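Local coordinates for SPCC18.06c protein (Schizosaccharomyces pombe, PDB 2P51) that removes poly(A) tails from mRNA as a metal-dependent 3'-exoribonuclease, the catalytic deadenylase subunit of the CCR4-NOT complex, at residues 205-208 and 209-213; 255-258 and 259-263. All blocks are in the same frame, centred on the assembly; numbering follows the deposited sequence. Where two conformers were deposited one is given.

Contact 1 of 2, residues 205-208 and 209-213; sequences DIKY and IMKSV
Tyr208 meets Ser212 and Val213 one turn further along helix 206-213. Its CD1 lies 3.6 Å from Ser212 CB, and CE2 lies 3.7 Å from Val213 CG2. The ring reaches both because CG stands anti to the backbone N (chi1 172°). With an alanine here, Ser212 CB and Val213 CG2 would probably lose the ring they pack against. Ile206 and Met210 run side by side, CG2 of the first to CG of the second. Lys207 and Lys211 do likewise, Lys207 CE 4.0 Å from Lys211 CD. Their ammonium groups stay 6.0 Å apart, NZ to NZ, and have different partners: Lys207 makes a cation-pi contact with Tyr270, and Lys211 NZ bonds to Ser217. Helix 206-213 follows strand 203-205, an outermost strand of the DEDD nuclease sheet. Asp205 is the N-cap of the helix. Asp205 OD1 accepts from Lys207 N at 2.8 Å, on the anti side and 27° out of the carboxylate plane, and weakly from Tyr208 N. His168, Ser169 and Tyr270 also hold this carboxylate. Ile209 N to Asp205 O starts the alpha-helical bonding. At the far end Tyr208 O takes Val213 N at 3.2 Å, a wider pi-type turn, and Ser212 N only weakly.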
ATOM      1  N   ASP A 205      -9.291   3.340   4.930  1.00 12.69           N
ATOM      2  CA  ASP A 205      -8.168   4.271   4.810  1.00 13.05           C
ATOM      3  C   ASP A 205      -8.021   4.955   6.164  1.00 11.70           C
ATOM      4  O   ASP A 205      -8.887   5.766   6.524  1.00 13.26           O
ATOM      5  CB  ASP A 205      -8.406   5.260   3.670  1.00 13.56           C
ATOM      6  CG  ASP A 205      -7.242   6.211   3.462  1.00 13.67           C
ATOM      7  OD1 ASP A 205      -6.449   6.453   4.431  1.00 13.56           O
ATOM      8  OD2 ASP A 205      -7.084   6.758   2.348  1.00 15.64           O
ATOM      9  N   ILE A 206      -6.957   4.648   6.888  1.00 11.84           N
ATOM     10  CA  ILE A 206      -6.771   5.207   8.244  1.00 13.05           C
ATOM     11  C   ILE A 206      -6.688   6.736   8.196  1.00 11.83           C
ATOM     12  O   ILE A 206      -7.061   7.365   9.183  1.00 15.84           O
ATOM     13  CB  ILE A 206      -5.503   4.615   8.888  1.00 14.15           C
ATOM     14  CG1 ILE A 206      -5.650   3.116   9.157  1.00 15.26           C
ATOM     15  CG2 ILE A 206      -5.072   5.352  10.161  1.00 17.59           C
ATOM     16  CD1 ILE A 206      -4.320   2.475   9.577  1.00 18.78           C
ATOM     17  N   LYS A 207      -6.178   7.310   7.095  1.00 13.03           N
ATOM     18  CA  LYS A 207      -6.144   8.773   7.012  1.00 13.19           C
ATOM     19  C   LYS A 207      -7.548   9.358   6.925  1.00 13.69           C
ATOM     20  O   LYS A 207      -7.867  10.407   7.520  1.00 14.79           O
ATOM     21  CB  LYS A 207      -5.370   9.253   5.775  1.00 15.29           C
ATOM     22  CG  LYS A 207      -5.263  10.789   5.678  1.00 17.94           C
ATOM     23  CD  LYS A 207      -4.217  11.397   6.569  1.00 19.89           C
ATOM     24  CE  LYS A 207      -4.252  12.935   6.426  1.00 16.36           C
ATOM     25  NZ  LYS A 207      -3.438  13.523   7.534  1.00 16.75           N
ATOM     26  N   TYR A 208      -8.399   8.686   6.148  1.00 12.67           N
ATOM     27  CA  TYR A 208      -9.780   9.122   6.115  1.00 13.53           C
ATOM     28  C   TYR A 208     -10.388   9.030   7.521  1.00 13.53           C
ATOM     29  O   TYR A 208     -11.070   9.921   8.010  1.00 15.31           O
ATOM     30  CB  TYR A 208     -10.599   8.253   5.132  1.00 15.21           C
ATOM     31  CG  TYR A 208     -12.089   8.557   5.207  1.00 15.36           C
ATOM     32  CD1 TYR A 208     -12.594   9.661   4.505  1.00 17.94           C
ATOM     33  CD2 TYR A 208     -12.996   7.776   5.953  1.00 16.46           C
ATOM     34  CE1 TYR A 208     -13.947   9.943   4.570  1.00 17.87           C
ATOM     35  CE2 TYR A 208     -14.347   8.075   6.013  1.00 18.39           C
ATOM     36  CZ  TYR A 208     -14.811   9.170   5.310  1.00 19.12           C
ATOM     37  OH  TYR A 208     -16.140   9.501   5.337  1.00 26.21           O
ATOM     38  N   ILE A 209     -10.173   7.893   8.195  1.00 13.26           N
ATOM     39  CA  ILE A 209     -10.747   7.709   9.530  1.00 13.82           C
ATOM     40  C   ILE A 209     -10.200   8.761  10.497  1.00 13.18           C
ATOM     41  O   ILE A 209     -10.998   9.434  11.191  1.00 15.01           O
ATOM     42  CB  ILE A 209     -10.472   6.283  10.047  1.00 14.20           C
ATOM     43  CG1 ILE A 209     -11.064   5.201   9.163  1.00 13.39           C
ATOM     44  CG2 ILE A 209     -10.988   6.194  11.495  1.00 15.10           C
ATOM     45  CD1 ILE A 209     -10.701   3.770   9.540  1.00 15.85           C
ATOM     46  N   MET A 210      -8.868   8.931  10.535  1.00 14.00           N
ATOM     47  CA  MET A 210      -8.289   9.811  11.547  1.00 13.88           C
ATOM     48  C   MET A 210      -8.573  11.263  11.201  1.00 14.05           C
ATOM     49  O   MET A 210      -9.014  11.992  12.109  1.00 16.41           O
ATOM     50  CB  MET A 210      -6.780   9.598  11.742  1.00 14.56           C
ATOM     51  CG  MET A 210      -6.501   8.211  12.333  1.00 15.78           C
ATOM     52  SD  MET A 210      -7.041   8.187  14.065  1.00 20.45           S
ATOM     53  CE  MET A 210      -5.618   8.995  14.823  1.00 24.73           C
ATOM     54  N   LYS A 211      -8.319  11.713   9.993  1.00 14.63           N
ATOM     55  CA  LYS A 211      -8.499  13.149   9.719  1.00 16.14           C
ATOM     56  C   LYS A 211      -9.942  13.468   9.383  1.00 15.78           C
ATOM     57  O   LYS A 211     -10.509  14.351  10.027  1.00 18.34           O
ATOM     58  CB  LYS A 211      -7.610  13.618   8.571  1.00 17.81           C
ATOM     59  CG  LYS A 211      -7.826  15.139   8.338  1.00 23.29           C
ATOM     60  CD  LYS A 211      -6.933  15.763   7.357  1.00 29.74           C
ATOM     61  CE  LYS A 211      -7.198  17.262   7.185  1.00 31.40           C
ATOM     62  NZ  LYS A 211      -7.306  17.986   8.471  1.00 28.63           N
ATOM     63  N   SER A 212     -10.542  12.813   8.402  1.00 16.01           N
ATOM     64  CA  SER A 212     -11.871  13.241   7.946  1.00 18.08           C
ATOM     65  C   SER A 212     -12.975  12.990   8.971  1.00 17.94           C
ATOM     66  O   SER A 212     -13.911  13.797   9.074  1.00 23.68           O
ATOM     67  CB  SER A 212     -12.223  12.562   6.611  1.00 17.30           C
ATOM     68  OG  SER A 212     -11.248  12.939   5.636  1.00 19.52           O
ATOM     69  N   VAL A 213     -12.869  11.878   9.734  1.00 15.73           N
ATOM     70  CA  VAL A 213     -13.888  11.627  10.721  1.00 16.98           C
ATOM     71  C   VAL A 213     -13.463  12.067  12.097  1.00 16.55           C
ATOM     72  O   VAL A 213     -14.213  12.762  12.810  1.00 22.18           O
ATOM     73  CB  VAL A 213     -14.230  10.136  10.721  1.00 16.70           C
ATOM     74  CG1 VAL A 213     -15.328   9.907  11.786  1.00 22.93           C
ATOM     75  CG2 VAL A 213     -14.658   9.698   9.338  1.00 20.43           C
TER

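Contact 2 of 2, residues 255-258 and 259-263; sequences RYFD and GSIDS
Phe257 to Ser260 form a type I' beta turn as the chain leaves helix 238-257, closed by a 3.0 Å bond from Ser260 N to Phe257 O that is almost straight at the hydrogen (169°), with the donor above the carbonyl plane.

The Phe257 side chain carries the rest of the contact. Its CG is anti to the carbonyl carbon (chi1 -62°), which places the ring beside the extended chain from Ser260 to Asp262. Ser260 O approaches Phe257 CB to 3.3 Å. Ile261 CD1 lies over one face of the ring, 4.0 Å from Phe257 CD2. Asp262 comes to the CD1 and CE1 side, with its CB 3.7 Å from Phe257 CE1. The two side chains cross at about a right angle. The carboxylate of Asp262 turns to Arg264, with which it forms a salt bridge. Ile252 and Met265 also touch Phe257, and Ile261 rests on Phe249 and Arg253 of helix 238-257.

Asp258 and Gly259, the two corners of the turn, both have positive phi. A side chain at Gly259 would run into Asp258 O, so glycine suits this corner. The Gly259 backbone also bonds to that of Arg253 in the helix.

The contact is mixed in chemistry. The Ser260 N to Phe257 O bond closes the turn. The phenyl ring packs against Ile261 and Asp262 CB, consistent with the loop being held beside the helix end, and the charge of Asp262 is met by Arg264.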
ATOM      1  N   ARG A 255      -9.272   1.923  20.565  1.00 14.46           N
ATOM      2  CA  ARG A 255      -9.453   3.134  21.362  1.00 15.05           C
ATOM      3  C   ARG A 255     -10.706   3.918  20.957  1.00 14.09           C
ATOM      4  O   ARG A 255     -11.300   4.438  21.903  1.00 15.66           O
ATOM      5  CB  ARG A 255      -8.261   4.066  21.229  1.00 15.22           C
ATOM      6  CG  ARG A 255      -6.972   3.521  21.849  1.00 16.40           C
ATOM      7  CD  ARG A 255      -6.028   4.666  22.178  1.00 19.41           C
ATOM      8  NE  ARG A 255      -4.691   4.207  22.514  1.00 18.97           N
ATOM      9  CZ  ARG A 255      -3.761   4.948  23.116  1.00 18.20           C
ATOM     10  NH1 ARG A 255      -4.061   6.205  23.454  1.00 22.14           N
ATOM     11  NH2 ARG A 255      -2.580   4.400  23.355  1.00 23.75           N
ATOM     12  N   TYR A 256     -11.063   4.040  19.690  1.00 14.75           N
ATOM     13  CA  TYR A 256     -12.117   4.990  19.309  1.00 15.07           C
ATOM     14  C   TYR A 256     -13.360   4.296  18.805  1.00 14.88           C
ATOM     15  O   TYR A 256     -14.373   4.993  18.613  1.00 16.05           O
ATOM     16  CB  TYR A 256     -11.594   6.038  18.276  1.00 15.93           C
ATOM     17  CG  TYR A 256     -10.255   6.564  18.787  1.00 15.61           C
ATOM     18  CD1 TYR A 256     -10.150   7.121  20.058  1.00 15.30           C
ATOM     19  CD2 TYR A 256      -9.130   6.481  17.994  1.00 16.51           C
ATOM     20  CE1 TYR A 256      -8.978   7.621  20.593  1.00 15.82           C
ATOM     21  CE2 TYR A 256      -7.935   6.956  18.514  1.00 17.86           C
ATOM     22  CZ  TYR A 256      -7.842   7.523  19.779  1.00 18.38           C
ATOM     23  OH  TYR A 256      -6.605   7.945  20.224  1.00 19.43           O
ATOM     24  N   PHE A 257     -13.299   2.967  18.621  1.00 14.52           N
ATOM     25  CA  PHE A 257     -14.454   2.250  18.114  1.00 14.40           C
ATOM     26  C   PHE A 257     -14.809   1.064  18.995  1.00 15.94           C
ATOM     27  O   PHE A 257     -15.619   0.239  18.589  1.00 15.87           O
ATOM     28  CB  PHE A 257     -14.246   1.795  16.673  1.00 15.24           C
ATOM     29  CG  PHE A 257     -14.040   2.990  15.739  1.00 15.19           C
ATOM     30  CD1 PHE A 257     -15.159   3.549  15.131  1.00 15.67           C
ATOM     31  CD2 PHE A 257     -12.778   3.519  15.505  1.00 15.50           C
ATOM     32  CE1 PHE A 257     -15.017   4.636  14.268  1.00 15.59           C
ATOM     33  CE2 PHE A 257     -12.609   4.574  14.650  1.00 15.97           C
ATOM     34  CZ  PHE A 257     -13.730   5.115  14.055  1.00 16.08           C
ATOM     35  N   ASP A 258     -14.225   0.995  20.183  1.00 14.23           N
ATOM     36  CA  ASP A 258     -14.528  -0.075  21.151  1.00 14.51           C
ATOM     37  C   ASP A 258     -14.494  -1.470  20.491  1.00 14.49           C
ATOM     38  O   ASP A 258     -15.283  -2.367  20.770  1.00 18.22           O
ATOM     39  CB  ASP A 258     -15.857   0.183  21.832  1.00 15.36           C
ATOM     40  CG  ASP A 258     -16.032  -0.620  23.109  1.00 15.88           C
ATOM     41  OD1 ASP A 258     -15.032  -0.970  23.790  1.00 18.49           O
ATOM     42  OD2 ASP A 258     -17.197  -0.921  23.486  1.00 15.36           O
ATOM     43  N   GLY A 259     -13.520  -1.642  19.585  1.00 15.94           N
ATOM     44  CA  GLY A 259     -13.333  -2.966  19.013  1.00 19.16           C
ATOM     45  C   GLY A 259     -14.036  -3.236  17.703  1.00 18.31           C
ATOM     46  O   GLY A 259     -13.736  -4.297  17.127  1.00 25.08           O
ATOM     47  N   SER A 260     -14.931  -2.388  17.219  1.00 19.00           N
ATOM     48  CA  SER A 260     -15.786  -2.666  16.061  1.00 22.10           C
ATOM     49  C   SER A 260     -15.768  -1.476  15.129  1.00 20.73           C
ATOM     50  O   SER A 260     -16.387  -0.457  15.517  1.00 19.20           O
ATOM     51  CB  SER A 260     -17.183  -2.967  16.606  0.56 25.17           C
ATOM     52  OG  SER A 260     -18.143  -3.474  15.709  0.56 24.84           O
ATOM     53  N   ILE A 261     -15.108  -1.490  13.979  1.00 23.05           N
ATOM     54  CA  ILE A 261     -15.043  -0.252  13.179  1.00 21.80           C
ATOM     55  C   ILE A 261     -16.412   0.148  12.647  1.00 21.24           C
ATOM     56  O   ILE A 261     -17.230  -0.680  12.242  1.00 23.38           O
ATOM     57  CB  ILE A 261     -14.083  -0.386  11.982  1.00 27.44           C
ATOM     58  CG1 ILE A 261     -12.601  -0.491  12.353  1.00 32.52           C
ATOM     59  CG2 ILE A 261     -14.199   0.776  10.997  1.00 35.52           C
ATOM     60  CD1 ILE A 261     -11.969   0.857  12.649  1.00 28.30           C
ATOM     61  N   ASP A 262     -16.746   1.415  12.608  1.00 20.08           N
ATOM     62  CA  ASP A 262     -18.002   1.950  12.104  1.00 19.62           C
ATOM     63  C   ASP A 262     -18.093   1.733  10.610  1.00 20.16           C
ATOM     64  O   ASP A 262     -17.173   2.083   9.841  1.00 19.22           O
ATOM     65  CB  ASP A 262     -18.034   3.436  12.470  1.00 20.23           C
ATOM     66  CG  ASP A 262     -19.343   4.147  12.221  1.00 21.11           C
ATOM     67  OD1 ASP A 262     -19.675   4.281  11.031  1.00 24.55           O
ATOM     68  OD2 ASP A 262     -20.075   4.553  13.173  1.00 23.33           O
ATOM     69  N   SER A 263     -19.169   1.197  10.124  1.00 23.83           N
ATOM     70  CA  SER A 263     -19.330   0.750   8.728  1.00 25.49           C
ATOM     71  C   SER A 263     -19.352   1.951   7.821  1.00 24.90           C
ATOM     72  O   SER A 263     -19.076   1.780   6.607  1.00 27.26           O
ATOM     73  CB  SER A 263     -20.612  -0.083   8.606  1.00 25.68           C
ATOM     74  OG  SER A 263     -21.761   0.789   8.673  1.00 29.67           O
TER

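How the contacts relate
The two contacts come in series along the chain, contact 1 first, with their centres about 13 Å apart. They touch directly: Ile209 CG2 of contact 1 packs on Phe257 CE2 of contact 2 at 3.9 Å. Met265 joins them as well, since Ile209, Val213 and Phe257 all touch it. Helix 238-257 links them too: Ile206 and Met210 lie against it, and contact 2 sits at its end. Contact 1 is the one near the active site. The Asp205 side chain is about 8 Å from that of Asp172, a magnesium ligand, and about 9 Å from a bound magnesium ion. Contact 2 lies at the surface, away from the annotated sites.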